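Long-range contact in anaphase-promoting complex subunit CUT9 (Schizosaccharomyces pombe, PDB 2XPI), which serves as a tetratricopeptide-repeat subunit of the anaphase-promoting complex, the E3 ubiquitin ligase that controls progression through mitosis and G1: residues Q472-V484 with A494-T508. Sequence-based numbering, arbitrary orientation.
Sequences QYDPLLLNELGVV and AINHFQNALLLVKKT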
loop_
_atom_site.group_PDB
_atom_site.type_symbol
_atom_site.label_atom_id
_atom_site.label_comp_id
_atom_site.label_asym_id
_atom_site.label_seq_id
_atom_site.Cartn_x
_atom_site.Cartn_y
_atom_site.Cartn_z
ATOM N N GLN A 472 22.732 12.213 38.991
ATOM C CA GLN A 472 23.723 13.098 39.593
ATOM C C GLN A 472 25.142 13.024 39.013
ATOM O O GLN A 472 26.015 13.770 39.453
ATOM C CB GLN A 472 23.745 12.946 41.130
ATOM C CG GLN A 472 23.747 11.505 41.681
ATOM C CD GLN A 472 22.379 10.842 41.593
ATOM O OE1 GLN A 472 22.131 9.999 40.715
ATOM N NE2 GLN A 472 21.474 11.239 42.484
ATOM N N TYR A 473 25.366 12.163 38.018
ATOM C CA TYR A 473 26.717 11.947 37.498
ATOM C C TYR A 473 26.951 12.351 36.033
ATOM O O TYR A 473 27.544 11.604 35.256
ATOM C CB TYR A 473 27.144 10.497 37.714
ATOM C CG TYR A 473 27.031 10.052 39.149
ATOM C CD1 TYR A 473 27.971 10.441 40.092
ATOM C CD2 TYR A 473 25.979 9.250 39.561
ATOM C CE1 TYR A 473 27.860 10.045 41.410
ATOM C CE2 TYR A 473 25.861 8.846 40.873
ATOM C CZ TYR A 473 26.800 9.246 41.790
ATOM O OH TYR A 473 26.674 8.840 43.090
ATOM N N ASP A 474 26.511 13.550 35.676
ATOM C CA ASP A 474 26.748 14.097 34.357
ATOM C C ASP A 474 27.532 15.406 34.514
ATOM O O ASP A 474 27.062 16.343 35.162
ATOM C CB ASP A 474 25.399 14.322 33.675
ATOM C CG ASP A 474 25.502 15.116 32.373
ATOM O OD1 ASP A 474 26.601 15.596 31.990
ATOM O OD2 ASP A 474 24.447 15.267 31.723
ATOM N N PRO A 475 28.735 15.473 33.923
ATOM C CA PRO A 475 29.682 16.585 34.095
ATOM C C PRO A 475 29.058 17.932 33.758
ATOM O O PRO A 475 29.427 18.941 34.349
ATOM C CB PRO A 475 30.773 16.292 33.059
ATOM C CG PRO A 475 30.583 14.892 32.639
ATOM C CD PRO A 475 29.152 14.537 32.867
ATOM N N LEU A 476 28.133 17.935 32.794
ATOM C CA LEU A 476 27.511 19.149 32.263
ATOM C C LEU A 476 26.596 19.782 33.300
ATOM O O LEU A 476 26.436 21.000 33.352
ATOM C CB LEU A 476 26.679 18.785 31.042
ATOM C CG LEU A 476 26.450 19.826 29.945
ATOM C CD1 LEU A 476 25.105 19.557 29.219
ATOM C CD2 LEU A 476 26.519 21.255 30.485
ATOM N N LEU A 477 25.987 18.934 34.113
ATOM C CA LEU A 477 25.049 19.353 35.125
ATOM C C LEU A 477 25.791 19.954 36.296
ATOM O O LEU A 477 25.338 20.936 36.882
ATOM C CB LEU A 477 24.263 18.139 35.604
ATOM C CG LEU A 477 23.380 18.308 36.834
ATOM C CD1 LEU A 477 22.233 19.253 36.554
ATOM C CD2 LEU A 477 22.866 16.953 37.235
ATOM N N LEU A 478 26.929 19.355 36.650
ATOM C CA LEU A 478 27.751 19.871 37.746
ATOM C C LEU A 478 28.358 21.203 37.351
ATOM O O LEU A 478 28.466 22.115 38.159
ATOM C CB LEU A 478 28.834 18.872 38.149
ATOM C CG LEU A 478 28.303 17.555 38.728
ATOM C CD1 LEU A 478 29.432 16.566 38.926
ATOM C CD2 LEU A 478 27.555 17.786 40.032
ATOM N N ASN A 479 28.745 21.325 36.093
ATOM C CA ASN A 479 29.160 22.622 35.605
ATOM C C ASN A 479 28.052 23.660 35.766
ATOM O O ASN A 479 28.284 24.735 36.272
ATOM C CB ASN A 479 29.635 22.568 34.151
ATOM C CG ASN A 479 30.053 23.932 33.640
ATOM O OD1 ASN A 479 29.231 24.706 33.160
ATOM N ND2 ASN A 479 31.325 24.249 33.781
ATOM N N GLU A 480 26.838 23.327 35.345
ATOM C CA GLU A 480 25.735 24.280 35.428
ATOM C C GLU A 480 25.360 24.638 36.874
ATOM O O GLU A 480 25.052 25.785 37.174
ATOM C CB GLU A 480 24.521 23.775 34.647
ATOM C CG GLU A 480 24.825 23.426 33.205
ATOM C CD GLU A 480 25.442 24.583 32.423
ATOM O OE1 GLU A 480 24.930 25.715 32.539
ATOM O OE2 GLU A 480 26.439 24.365 31.687
ATOM N N LEU A 481 25.373 23.665 37.770
ATOM C CA LEU A 481 25.140 23.958 39.175
ATOM C C LEU A 481 26.236 24.883 39.717
ATOM O O LEU A 481 26.001 25.677 40.632
ATOM C CB LEU A 481 25.120 22.668 39.982
ATOM C CG LEU A 481 23.818 21.887 39.943
ATOM C CD1 LEU A 481 24.057 20.449 40.392
ATOM C CD2 LEU A 481 22.782 22.597 40.808
ATOM N N GLY A 482 27.430 24.776 39.133
ATOM C CA GLY A 482 28.574 25.556 39.567
ATOM C C GLY A 482 28.505 26.993 39.094
ATOM O O GLY A 482 28.893 27.901 39.813
ATOM N N VAL A 483 28.006 27.196 37.881
ATOM C CA VAL A 483 27.801 28.535 37.354
ATOM C C VAL A 483 26.719 29.280 38.144
ATOM O O VAL A 483 26.663 30.508 38.155
ATOM C CB VAL A 483 27.423 28.492 35.868
ATOM C CG1 VAL A 483 26.979 29.865 35.390
ATOM C CG2 VAL A 483 28.605 28.008 35.056
ATOM N N VAL A 484 25.874 28.519 38.821
ATOM C CA VAL A 484 24.778 29.081 39.588
ATOM C C VAL A 484 25.289 29.471 40.963
ATOM O O VAL A 484 25.004 30.556 41.447
ATOM C CB VAL A 484 23.575 28.080 39.654
ATOM C CG1 VAL A 484 22.815 28.177 40.957
ATOM C CG2 VAL A 484 22.657 28.296 38.473
ATOM N N ALA A 494 30.736 26.584 44.176
ATOM C CA ALA A 494 31.151 26.611 42.776
ATOM C C ALA A 494 32.428 25.802 42.526
ATOM O O ALA A 494 32.471 25.010 41.607
ATOM C CB ALA A 494 31.312 28.037 42.276
ATOM N N ILE A 495 33.468 25.993 43.338
ATOM C CA ILE A 495 34.724 25.270 43.130
ATOM C C ILE A 495 34.513 23.769 43.269
ATOM O O ILE A 495 35.045 22.981 42.481
ATOM C CB ILE A 495 35.811 25.726 44.120
ATOM C CG1 ILE A 495 36.488 26.998 43.611
ATOM C CG2 ILE A 495 36.843 24.626 44.351
ATOM C CD1 ILE A 495 37.001 27.885 44.720
ATOM N N ASN A 496 33.730 23.373 44.270
ATOM C CA ASN A 496 33.461 21.955 44.493
ATOM C C ASN A 496 32.747 21.334 43.297
ATOM O O ASN A 496 33.077 20.234 42.854
ATOM C CB ASN A 496 32.646 21.750 45.772
ATOM C CG ASN A 496 33.354 22.287 47.013
ATOM O OD1 ASN A 496 32.703 22.667 47.986
ATOM N ND2 ASN A 496 34.689 22.318 46.985
ATOM N N HIS A 497 31.768 22.057 42.767
ATOM C CA HIS A 497 31.026 21.576 41.620
ATOM C C HIS A 497 31.901 21.472 40.381
ATOM O O HIS A 497 31.928 20.427 39.735
ATOM C CB HIS A 497 29.797 22.442 41.375
ATOM C CG HIS A 497 28.648 22.096 42.265
ATOM N ND1 HIS A 497 27.754 23.036 42.734
ATOM C CD2 HIS A 497 28.245 20.907 42.775
ATOM C CE1 HIS A 497 26.849 22.439 43.490
ATOM N NE2 HIS A 497 27.121 21.148 43.528
ATOM N N PHE A 498 32.624 22.536 40.050
ATOM C CA PHE A 498 33.584 22.472 38.948
ATOM C C PHE A 498 34.611 21.355 39.086
ATOM O O PHE A 498 34.912 20.666 38.108
ATOM C CB PHE A 498 34.299 23.798 38.775
ATOM C CG PHE A 498 33.380 24.924 38.472
ATOM C CD1 PHE A 498 32.321 24.742 37.604
ATOM C CD2 PHE A 498 33.558 26.156 39.058
ATOM C CE1 PHE A 498 31.477 25.766 37.319
ATOM C CE2 PHE A 498 32.711 27.182 38.774
ATOM C CZ PHE A 498 31.669 26.990 37.906
ATOM N N GLN A 499 35.157 21.176 40.285
ATOM C CA GLN A 499 36.160 20.136 40.492
ATOM C C GLN A 499 35.575 18.747 40.257
ATOM O O GLN A 499 36.274 17.829 39.837
ATOM C CB GLN A 499 36.790 20.233 41.883
ATOM C CG GLN A 499 37.943 21.208 41.970
ATOM C CD GLN A 499 38.343 21.533 43.411
ATOM O OE1 GLN A 499 39.364 22.191 43.647
ATOM N NE2 GLN A 499 37.538 21.077 44.378
ATOM N N ASN A 500 34.283 18.596 40.522
ATOM C CA ASN A 500 33.635 17.308 40.333
ATOM C C ASN A 500 33.210 17.027 38.906
ATOM O O ASN A 500 33.188 15.874 38.487
ATOM C CB ASN A 500 32.476 17.135 41.301
ATOM C CG ASN A 500 32.809 16.169 42.400
ATOM O OD1 ASN A 500 33.322 16.554 43.450
ATOM N ND2 ASN A 500 32.566 14.890 42.149
ATOM N N ALA A 501 32.868 18.073 38.161
ATOM C CA ALA A 501 32.653 17.929 36.730
ATOM C C ALA A 501 33.933 17.361 36.132
ATOM O O ALA A 501 33.910 16.327 35.480
ATOM C CB ALA A 501 32.332 19.272 36.098
ATOM N N LEU A 502 35.051 18.048 36.381
ATOM C CA LEU A 502 36.376 17.624 35.914
ATOM C C LEU A 502 36.720 16.185 36.281
ATOM O O LEU A 502 37.213 15.428 35.440
ATOM C CB LEU A 502 37.457 18.556 36.447
ATOM C CG LEU A 502 37.722 19.830 35.637
ATOM C CD1 LEU A 502 36.855 19.909 34.366
ATOM C CD2 LEU A 502 37.583 21.088 36.510
ATOM N N LEU A 503 36.469 15.805 37.529
ATOM C CA LEU A 503 36.678 14.421 37.923
ATOM C C LEU A 503 35.795 13.514 37.084
ATOM O O LEU A 503 36.268 12.521 36.538
ATOM C CB LEU A 503 36.397 14.209 39.406
ATOM C CG LEU A 503 37.270 14.999 40.383
ATOM C CD1 LEU A 503 37.490 14.180 41.635
ATOM C CD2 LEU A 503 38.596 15.381 39.757
ATOM N N LEU A 504 34.517 13.871 36.971
ATOM C CA LEU A 504 33.562 13.105 36.169
ATOM C C LEU A 504 34.024 12.906 34.733
ATOM O O LEU A 504 34.044 11.787 34.241
ATOM C CB LEU A 504 32.194 13.778 36.157
ATOM C CG LEU A 504 31.088 13.087 36.939
ATOM C CD1 LEU A 504 31.471 11.649 37.264
ATOM C CD2 LEU A 504 30.778 13.857 38.200
ATOM N N VAL A 505 34.376 14.002 34.067
ATOM C CA VAL A 505 34.826 13.979 32.680
ATOM C C VAL A 505 35.999 13.037 32.417
ATOM O O VAL A 505 36.135 12.501 31.318
ATOM C CB VAL A 505 35.212 15.388 32.205
ATOM C CG1 VAL A 505 36.025 15.327 30.924
ATOM C CG2 VAL A 505 33.975 16.213 31.999
ATOM N N LYS A 506 36.851 12.839 33.417
ATOM C CA LYS A 506 38.014 11.974 33.243
ATOM C C LYS A 506 37.607 10.500 33.105
ATOM O O LYS A 506 38.286 9.716 32.433
ATOM C CB LYS A 506 39.009 12.179 34.389
ATOM C CG LYS A 506 40.219 13.004 34.007
ATOM C CD LYS A 506 41.033 12.285 32.932
ATOM C CE LYS A 506 42.402 12.935 32.705
ATOM N NZ LYS A 506 43.165 12.257 31.615
ATOM N N LYS A 507 36.486 10.143 33.732
ATOM C CA LYS A 507 35.944 8.785 33.681
ATOM C C LYS A 507 35.137 8.517 32.404
ATOM O O LYS A 507 34.988 7.367 31.980
ATOM C CB LYS A 507 35.068 8.518 34.912
ATOM C CG LYS A 507 35.729 8.866 36.242
ATOM C CD LYS A 507 34.725 8.790 37.387
ATOM C CE LYS A 507 35.171 9.614 38.598
ATOM N NZ LYS A 507 34.027 9.966 39.506
ATOM N N THR A 508 34.615 9.573 31.791
ATOM C CA THR A 508 33.826 9.405 30.583
ATOM C C THR A 508 34.724 9.371 29.354
ATOM O O THR A 508 35.940 9.285 29.471
ATOM C CB THR A 508 32.796 10.526 30.428
ATOM O OG1 THR A 508 33.432 11.686 29.876
ATOM C CG2 THR A 508 32.166 10.859 31.780
#
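L478 is the knob at the middle of this contact, set among H497, N500, A501 and L504 of the facing helix; its CB lies 4.1 Å from A501 CB. The packing is close on either side of it. G482 has no side chain, and the F498 ring lies against its backbone there, CZ 3.4 Å from G482 C; chi1 of -60°, with CG anti to the carbonyl carbon, helps bring the ring end in, and N479 O meets its edge. At the other end A501 CB rests on P475 O at 3.4 Å, while P475 CB meets V505 CG2, the two side chains crossing at about a right angle. W515 packs on both P475 and V505. The looser side runs past partly exposed H497, where L481 CB sits over one imidazole face in a CH-pi contact 4.0 Å from the ring centroid, to the exposed N500 and to Y473, whose CB barely reaches L504 CD1 at 4.5 Å. No hydrogen bond joins the two segments; D474 instead caps its own helix, OD1 accepting from L476 N. Segments 475-484 and 494-507 run antiparallel at 165°, their axes approaching to 7.8 Å, and form the helical hairpin of TPR 12, one of the tetratricopeptide repeats that bind hcn1.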